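Local coordinates for colicin-B (Escherichia coli, PDB 1RH1), which kills Escherichia coli and closely related bacteria by forming channels that depolarize the cytoplasmic membrane, dissipating cellular energy, at residues Thr260-Asn265 / Ala285-Asp290; Leu171-Gln176 / Ser295-Ala300. All coordinates share one frame; numbering follows the deposited sequence.

Contact 1: residues Thr260-Asn265 / Ala285-Asp290; sequences TMSSNN and AVEILD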
ATOM      1  N   THR A 260       5.128  -9.515   1.337  1.00  7.17           N
ATOM      2  CA  THR A 260       6.582  -9.400   1.204  1.00  8.50           C
ATOM      3  C   THR A 260       7.166  -9.996  -0.078  1.00  8.51           C
ATOM      4  O   THR A 260       6.779 -11.098  -0.460  1.00  8.29           O
ATOM      5  CB  THR A 260       7.345 -10.069   2.383  1.00  5.98           C
ATOM      6  OG1 THR A 260       6.784 -11.363   2.478  1.00 11.35           O
ATOM      7  CG2 THR A 260       7.229  -9.405   3.728  1.00  5.55           C
ATOM      8  N   MET A 261       8.070  -9.306  -0.787  1.00  8.00           N
ATOM      9  CA  MET A 261       8.758  -9.919  -1.913  1.00 13.09           C
ATOM     10  C   MET A 261      10.147 -10.316  -1.475  1.00 13.71           C
ATOM     11  O   MET A 261      10.888  -9.482  -0.956  1.00 13.52           O
ATOM     12  CB  MET A 261       8.883  -8.978  -3.128  1.00 19.48           C
ATOM     13  CG  MET A 261       8.791  -7.453  -2.947  1.00 30.88           C
ATOM     14  SD  MET A 261       8.624  -6.511  -4.499  1.00 38.23           S
ATOM     15  CE  MET A 261       7.030  -7.098  -5.043  1.00 34.46           C
ATOM     16  N   SER A 262      10.474 -11.613  -1.634  1.00 14.78           N
ATOM     17  CA  SER A 262      11.787 -12.211  -1.337  1.00 14.47           C
ATOM     18  C   SER A 262      12.849 -11.470  -2.148  1.00 15.97           C
ATOM     19  O   SER A 262      12.599 -11.174  -3.322  1.00 18.60           O
ATOM     20  CB  SER A 262      11.745 -13.702  -1.714  1.00 15.91           C
ATOM     21  OG  SER A 262      12.989 -14.393  -1.700  1.00 17.42           O
ATOM     22  N   SER A 263      14.025 -11.124  -1.597  1.00 15.15           N
ATOM     23  CA  SER A 263      14.956 -10.286  -2.352  1.00 16.21           C
ATOM     24  C   SER A 263      15.531 -10.932  -3.609  1.00 15.41           C
ATOM     25  O   SER A 263      15.971 -10.226  -4.516  1.00 14.34           O
ATOM     26  CB  SER A 263      16.119  -9.850  -1.464  1.00 15.50           C
ATOM     27  OG  SER A 263      17.101 -10.873  -1.340  1.00 19.46           O
ATOM     28  N   ASN A 264      15.509 -12.271  -3.665  1.00 15.15           N
ATOM     29  CA  ASN A 264      16.101 -13.005  -4.773  1.00 12.10           C
ATOM     30  C   ASN A 264      15.163 -13.484  -5.862  1.00 10.50           C
ATOM     31  O   ASN A 264      15.577 -14.173  -6.794  1.00 11.66           O
ATOM     32  CB  ASN A 264      16.878 -14.182  -4.193  1.00 16.23           C
ATOM     33  CG  ASN A 264      18.078 -13.768  -3.335  1.00 19.31           C
ATOM     34  OD1 ASN A 264      18.420 -14.477  -2.392  1.00 21.61           O
ATOM     35  ND2 ASN A 264      18.771 -12.653  -3.582  1.00 16.22           N
ATOM     36  N   ASN A 265      13.902 -13.058  -5.770  1.00  7.94           N
ATOM     37  CA  ASN A 265      12.846 -13.298  -6.755  1.00  4.15           C
ATOM     38  C   ASN A 265      12.591 -12.123  -7.717  1.00  5.51           C
ATOM     39  O   ASN A 265      12.545 -10.955  -7.317  1.00  2.00           O
ATOM     40  CB  ASN A 265      11.539 -13.634  -6.027  1.00  5.26           C
ATOM     41  CG  ASN A 265      11.501 -14.974  -5.312  1.00  5.44           C
ATOM     42  OD1 ASN A 265      10.587 -15.305  -4.553  1.00  5.58           O
ATOM     43  ND2 ASN A 265      12.521 -15.778  -5.548  1.00 11.64           N
ATOM     44  N   ALA A 285      11.214 -15.832 -12.098  1.00  2.85           N
ATOM     45  CA  ALA A 285      12.256 -16.646 -11.490  1.00  2.00           C
ATOM     46  C   ALA A 285      12.245 -16.610  -9.970  1.00  4.74           C
ATOM     47  O   ALA A 285      12.762 -15.682  -9.337  1.00  7.97           O
ATOM     48  CB  ALA A 285      13.611 -16.164 -11.978  1.00  2.00           C
ATOM     49  N   VAL A 286      11.704 -17.682  -9.392  1.00  2.00           N
ATOM     50  CA  VAL A 286      11.515 -17.822  -7.954  1.00  3.63           C
ATOM     51  C   VAL A 286      12.507 -18.718  -7.228  1.00  2.00           C
ATOM     52  O   VAL A 286      12.982 -19.717  -7.739  1.00  2.00           O
ATOM     53  CB  VAL A 286      10.055 -18.314  -7.758  1.00  5.36           C
ATOM     54  CG1 VAL A 286       9.716 -18.719  -6.333  1.00  2.00           C
ATOM     55  CG2 VAL A 286       9.161 -17.146  -8.125  1.00  2.07           C
ATOM     56  N   GLU A 287      12.759 -18.380  -5.975  1.00  2.00           N
ATOM     57  CA  GLU A 287      13.604 -19.118  -5.055  1.00  4.70           C
ATOM     58  C   GLU A 287      12.805 -19.993  -4.076  1.00  7.85           C
ATOM     59  O   GLU A 287      12.080 -19.475  -3.219  1.00  8.52           O
ATOM     60  CB  GLU A 287      14.422 -18.098  -4.321  1.00  3.89           C
ATOM     61  CG  GLU A 287      15.400 -18.653  -3.315  1.00  9.88           C
ATOM     62  CD  GLU A 287      16.121 -17.542  -2.583  1.00 15.61           C
ATOM     63  OE1 GLU A 287      17.352 -17.549  -2.593  1.00 18.08           O
ATOM     64  OE2 GLU A 287      15.450 -16.673  -2.017  1.00 18.93           O
ATOM     65  N   ILE A 288      12.917 -21.328  -4.197  1.00  4.84           N
ATOM     66  CA  ILE A 288      12.269 -22.321  -3.333  1.00  7.31           C
ATOM     67  C   ILE A 288      12.878 -22.109  -1.935  1.00 12.17           C
ATOM     68  O   ILE A 288      14.077 -22.336  -1.761  1.00 12.35           O
ATOM     69  CB  ILE A 288      12.552 -23.817  -3.777  1.00  4.00           C
ATOM     70  CG1 ILE A 288      13.257 -23.888  -5.123  1.00  9.51           C
ATOM     71  CG2 ILE A 288      11.263 -24.589  -3.906  1.00  2.00           C
ATOM     72  CD1 ILE A 288      14.790 -23.546  -5.057  1.00 11.35           C
ATOM     73  N   LEU A 289      12.108 -21.602  -0.943  1.00 12.21           N
ATOM     74  CA  LEU A 289      12.540 -21.344   0.438  1.00  4.53           C
ATOM     75  C   LEU A 289      12.512 -22.613   1.293  1.00  6.99           C
ATOM     76  O   LEU A 289      11.634 -23.469   1.158  1.00  5.70           O
ATOM     77  CB  LEU A 289      11.618 -20.260   1.043  1.00  4.82           C
ATOM     78  CG  LEU A 289      11.998 -18.769   1.211  1.00  2.00           C
ATOM     79  CD1 LEU A 289      12.340 -18.061  -0.081  1.00  7.70           C
ATOM     80  CD2 LEU A 289      10.777 -18.050   1.699  1.00  2.00           C
ATOM     81  N   ASP A 290      13.499 -22.756   2.186  1.00 12.26           N
ATOM     82  CA  ASP A 290      13.625 -23.916   3.079  1.00 13.97           C
ATOM     83  C   ASP A 290      12.844 -23.782   4.374  1.00 14.25           C
ATOM     84  O   ASP A 290      12.464 -22.676   4.738  1.00 17.23           O
ATOM     85  CB  ASP A 290      15.110 -24.189   3.422  1.00 17.27           C
ATOM     86  CG  ASP A 290      15.960 -23.046   3.973  1.00 23.64           C
ATOM     87  OD1 ASP A 290      15.899 -21.928   3.444  1.00 27.10           O
ATOM     88  OD2 ASP A 290      16.715 -23.294   4.920  1.00 28.10           O
TER
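Asn265, the last residue of a type I turn that begins at Ser262, draws close to the end of strand 281-286, with its CA 4.9 Å from that of Val286 and making a CA-H...O contact of 3.5 Å to Ala285 O (angle at H 148°). From here the side chains take over. The amide of Asn265 reaches across to the backbone of Val286 and Glu287. It is probably modelled the wrong way round; as built, ND2 lies 2.6 Å from Glu287 N, and the reversed amide could offer its oxygen to that N-H.

Glu287 returns the approach. With CG anti to the backbone N (chi1 -179°) and the chain extended beyond it, the carboxylate arrives over the turn at Ser262 and Asn264. Its OE2 comes 3.6 Å from Asn264 CB, while the carboxylate plane stands 77° from the Asn264 amide, also probably reversed in the model. Ser262 OG lies 3.4 Å from Glu287 OE2. A methyl of Leu289 closes the side, CD1 lying 4.1 Å from Ser262 OG.

The clearer polar partner of this carboxylate lies beyond both segments: OE2 is hydrogen-bonded to the hydroxyl of Ser24, the last residue of the TonB box. OE1 also forms a long, weak ion pair with Arg140. Strand 260-262 pairs in parallel with strand 20-22 of the same motif, through backbone hydrogen bonds from Met261 to Val20 and Trp22. The example illustrates how a buried acid can lie among polar groups yet find its clear partner elsewhere, here in Ser24; the pair with Arg140 would probably offset part of its negative charge. The chemistry is consistent with Glu287 helping to hold the end of the TonB box against the turn.

Contact 2: residues Leu171-Gln176 / Ser295-Ala300; sequences LTDLMQ and SQRQEA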
ATOM      1  N   LEU A 171       3.090 -13.386 -12.596  1.00  2.00           N
ATOM      2  CA  LEU A 171       3.326 -14.685 -12.014  1.00  2.00           C
ATOM      3  C   LEU A 171       4.430 -14.574 -10.961  1.00  2.00           C
ATOM      4  O   LEU A 171       5.587 -14.329 -11.274  1.00  4.96           O
ATOM      5  CB  LEU A 171       3.686 -15.610 -13.161  1.00  2.00           C
ATOM      6  CG  LEU A 171       2.621 -16.467 -13.788  1.00  2.00           C
ATOM      7  CD1 LEU A 171       1.392 -15.693 -14.142  1.00  2.00           C
ATOM      8  CD2 LEU A 171       3.221 -17.077 -14.999  1.00  2.00           C
ATOM      9  N   THR A 172       4.096 -14.668  -9.678  1.00  2.00           N
ATOM     10  CA  THR A 172       5.045 -14.605  -8.560  1.00  5.32           C
ATOM     11  C   THR A 172       4.678 -15.606  -7.480  1.00  5.99           C
ATOM     12  O   THR A 172       3.957 -16.556  -7.779  1.00  5.83           O
ATOM     13  CB  THR A 172       5.092 -13.228  -7.870  1.00  8.47           C
ATOM     14  OG1 THR A 172       3.759 -12.844  -7.564  1.00 11.99           O
ATOM     15  CG2 THR A 172       5.777 -12.198  -8.726  1.00 17.89           C
ATOM     16  N   ASP A 173       5.114 -15.469  -6.223  1.00  2.00           N
ATOM     17  CA  ASP A 173       4.772 -16.496  -5.261  1.00  3.50           C
ATOM     18  C   ASP A 173       3.949 -15.980  -4.103  1.00  5.62           C
ATOM     19  O   ASP A 173       3.814 -14.779  -3.912  1.00  9.68           O
ATOM     20  CB  ASP A 173       6.073 -17.203  -4.791  1.00  2.00           C
ATOM     21  CG  ASP A 173       7.003 -16.581  -3.767  1.00  4.68           C
ATOM     22  OD1 ASP A 173       7.164 -15.364  -3.700  1.00  8.55           O
ATOM     23  OD2 ASP A 173       7.601 -17.348  -3.024  1.00  7.01           O
ATOM     24  N   LEU A 174       3.342 -16.920  -3.381  1.00  5.45           N
ATOM     25  CA  LEU A 174       2.378 -16.648  -2.331  1.00  3.50           C
ATOM     26  C   LEU A 174       2.706 -17.422  -1.080  1.00  3.04           C
ATOM     27  O   LEU A 174       2.588 -18.656  -1.019  1.00  2.00           O
ATOM     28  CB  LEU A 174       0.963 -17.077  -2.723  1.00  4.45           C
ATOM     29  CG  LEU A 174      -0.143 -16.117  -2.870  1.00  2.00           C
ATOM     30  CD1 LEU A 174      -1.377 -16.870  -2.535  1.00  2.00           C
ATOM     31  CD2 LEU A 174       0.025 -14.919  -1.988  1.00  2.00           C
ATOM     32  N   MET A 175       3.058 -16.668  -0.055  1.00  2.00           N
ATOM     33  CA  MET A 175       3.291 -17.303   1.222  1.00  4.57           C
ATOM     34  C   MET A 175       1.938 -17.549   1.871  1.00  5.86           C
ATOM     35  O   MET A 175       1.285 -16.614   2.326  1.00  4.93           O
ATOM     36  CB  MET A 175       4.149 -16.380   2.046  1.00  8.74           C
ATOM     37  CG  MET A 175       5.286 -17.048   2.807  1.00  6.08           C
ATOM     38  SD  MET A 175       6.405 -17.987   1.778  1.00  2.00           S
ATOM     39  CE  MET A 175       5.908 -19.339   2.764  1.00  2.00           C
ATOM     40  N   GLN A 176       1.443 -18.790   1.855  1.00  5.03           N
ATOM     41  CA  GLN A 176       0.161 -19.083   2.472  1.00  6.94           C
ATOM     42  C   GLN A 176       0.214 -20.171   3.522  1.00 11.37           C
ATOM     43  O   GLN A 176       0.164 -21.365   3.225  1.00 13.14           O
ATOM     44  CB  GLN A 176      -0.832 -19.499   1.442  1.00  4.83           C
ATOM     45  CG  GLN A 176      -1.218 -18.322   0.614  1.00 11.69           C
ATOM     46  CD  GLN A 176      -2.721 -18.144   0.516  1.00 15.51           C
ATOM     47  OE1 GLN A 176      -3.254 -17.107   0.927  1.00 16.53           O
ATOM     48  NE2 GLN A 176      -3.422 -19.151  -0.033  1.00 18.95           N
ATOM     49  N   SER A 295       8.984 -20.077   7.940  1.00 11.71           N
ATOM     50  CA  SER A 295       8.577 -19.468   9.204  1.00 11.33           C
ATOM     51  C   SER A 295       9.048 -18.016   9.332  1.00 14.14           C
ATOM     52  O   SER A 295       8.303 -17.155   9.811  1.00 13.62           O
ATOM     53  CB  SER A 295       9.154 -20.256  10.346  1.00  9.78           C
ATOM     54  OG  SER A 295       8.801 -21.620  10.203  1.00 19.30           O
ATOM     55  N   GLN A 296      10.287 -17.727   8.895  1.00 13.24           N
ATOM     56  CA  GLN A 296      10.832 -16.375   8.897  1.00 16.70           C
ATOM     57  C   GLN A 296       9.969 -15.428   8.099  1.00 17.14           C
ATOM     58  O   GLN A 296       9.654 -14.328   8.560  1.00 16.81           O
ATOM     59  CB  GLN A 296      12.194 -16.263   8.251  1.00 21.36           C
ATOM     60  CG  GLN A 296      13.461 -16.481   9.045  1.00 29.29           C
ATOM     61  CD  GLN A 296      14.615 -15.790   8.323  1.00 33.68           C
ATOM     62  OE1 GLN A 296      15.526 -16.422   7.780  1.00 35.86           O
ATOM     63  NE2 GLN A 296      14.582 -14.452   8.284  1.00 33.72           N
ATOM     64  N   ARG A 297       9.631 -15.913   6.884  1.00 15.48           N
ATOM     65  CA  ARG A 297       8.827 -15.160   5.935  1.00 12.16           C
ATOM     66  C   ARG A 297       7.370 -15.113   6.346  1.00 11.61           C
ATOM     67  O   ARG A 297       6.712 -14.110   6.070  1.00  9.77           O
ATOM     68  CB  ARG A 297       8.900 -15.754   4.523  1.00 12.52           C
ATOM     69  CG  ARG A 297       8.232 -14.827   3.505  1.00 13.76           C
ATOM     70  CD  ARG A 297       8.470 -15.279   2.087  1.00 15.00           C
ATOM     71  NE  ARG A 297       7.890 -14.353   1.123  1.00 12.74           N
ATOM     72  CZ  ARG A 297       7.938 -14.597  -0.189  1.00 14.31           C
ATOM     73  NH1 ARG A 297       8.513 -15.693  -0.698  1.00 12.99           N
ATOM     74  NH2 ARG A 297       7.408 -13.710  -1.010  1.00 12.69           N
ATOM     75  N   GLN A 298       6.849 -16.146   7.015  1.00  8.79           N
ATOM     76  CA  GLN A 298       5.470 -16.089   7.443  1.00  7.22           C
ATOM     77  C   GLN A 298       5.244 -15.073   8.545  1.00 10.00           C
ATOM     78  O   GLN A 298       4.162 -14.499   8.594  1.00 10.58           O
ATOM     79  CB  GLN A 298       4.992 -17.432   7.932  1.00  2.00           C
ATOM     80  CG  GLN A 298       3.476 -17.457   7.967  1.00  2.00           C
ATOM     81  CD  GLN A 298       2.833 -17.019   6.655  1.00  4.16           C
ATOM     82  OE1 GLN A 298       2.669 -17.794   5.706  1.00  4.30           O
ATOM     83  NE2 GLN A 298       2.469 -15.741   6.593  1.00  2.00           N
ATOM     84  N   GLU A 299       6.234 -14.799   9.413  1.00 11.92           N
ATOM     85  CA  GLU A 299       6.055 -13.773  10.427  1.00 14.74           C
ATOM     86  C   GLU A 299       6.265 -12.412   9.814  1.00 15.71           C
ATOM     87  O   GLU A 299       5.593 -11.458  10.197  1.00 12.39           O
ATOM     88  CB  GLU A 299       7.023 -13.969  11.592  1.00 16.93           C
ATOM     89  CG  GLU A 299       6.833 -15.328  12.299  1.00 30.15           C
ATOM     90  CD  GLU A 299       5.389 -15.849  12.517  1.00 37.45           C
ATOM     91  OE1 GLU A 299       4.535 -15.117  13.058  1.00 38.53           O
ATOM     92  OE2 GLU A 299       5.129 -17.005  12.135  1.00 39.05           O
ATOM     93  N   ALA A 300       7.154 -12.337   8.811  1.00 12.67           N
ATOM     94  CA  ALA A 300       7.378 -11.111   8.059  1.00 11.50           C
ATOM     95  C   ALA A 300       6.080 -10.690   7.362  1.00 10.91           C
ATOM     96  O   ALA A 300       5.739  -9.505   7.290  1.00 10.13           O
ATOM     97  CB  ALA A 300       8.459 -11.348   7.016  1.00 11.24           C
TER
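Arg297 lays its aliphatic stem across the thioether of Met175, CD resting 3.4 Å from SD and CG 3.8 Å from Met175 CG. The two side chains are set slantwise, and the sulfur lies obliquely to the guanidinium. The methionine is bent at chi2 and chi3, whereas Arg297 is fully extended from CG to NE and so carries its charge past Met175 to Asp173. There the salt bridge is end-on: NH2 donates to Asp173 OD1 at 3.2 Å and NH1 to Asp173 OD2 at 3.0 Å, each oxygen being met on its syn side. The flat groups are far from coplanar, and the N-H...O angles (147° and 133°) are well short of straight. NH2 also hydrogen-bonds to Thr260 O, which helps to fix the rotation of the group. Nearby, Gln298, bent at chi2, brings OE1 near Met175 O, but this OE1 is hydrogen-bonded to Gly178 N.

Segment 295-300 of helix 291-340 crosses segment 171-176 of strand 169-176 at nearly a right angle (-86°), with the segment axes 9.0 Å apart. Trp22 of strand 20-22 also touches Arg297, while Gln180 of strand 179-186, the antiparallel neighbour of strand 169-176, borders Met175.

Following the chain from its N terminus, the TonB box comes first, then 171-176, the opening side of contact 2. Next comes 260-265, which starts contact 1; contact 1 closes after 19 residues, a loop holding strand 266-271 and most of its antiparallel partner 281-286. Directly after it the chain enters helix 291-340, whose segment 295-300 closes contact 2 around 118 intervening residues. Contact 1 is therefore nested inside contact 2, with their centres 9 Å apart. Leu289 CD2 packs 3.6 Å from Arg297 CD, joining the two. Together they tie one antiparallel sheet, the mixed sheet and the TonB-box strand pair to the start of the long helix leading toward the pore-forming domain.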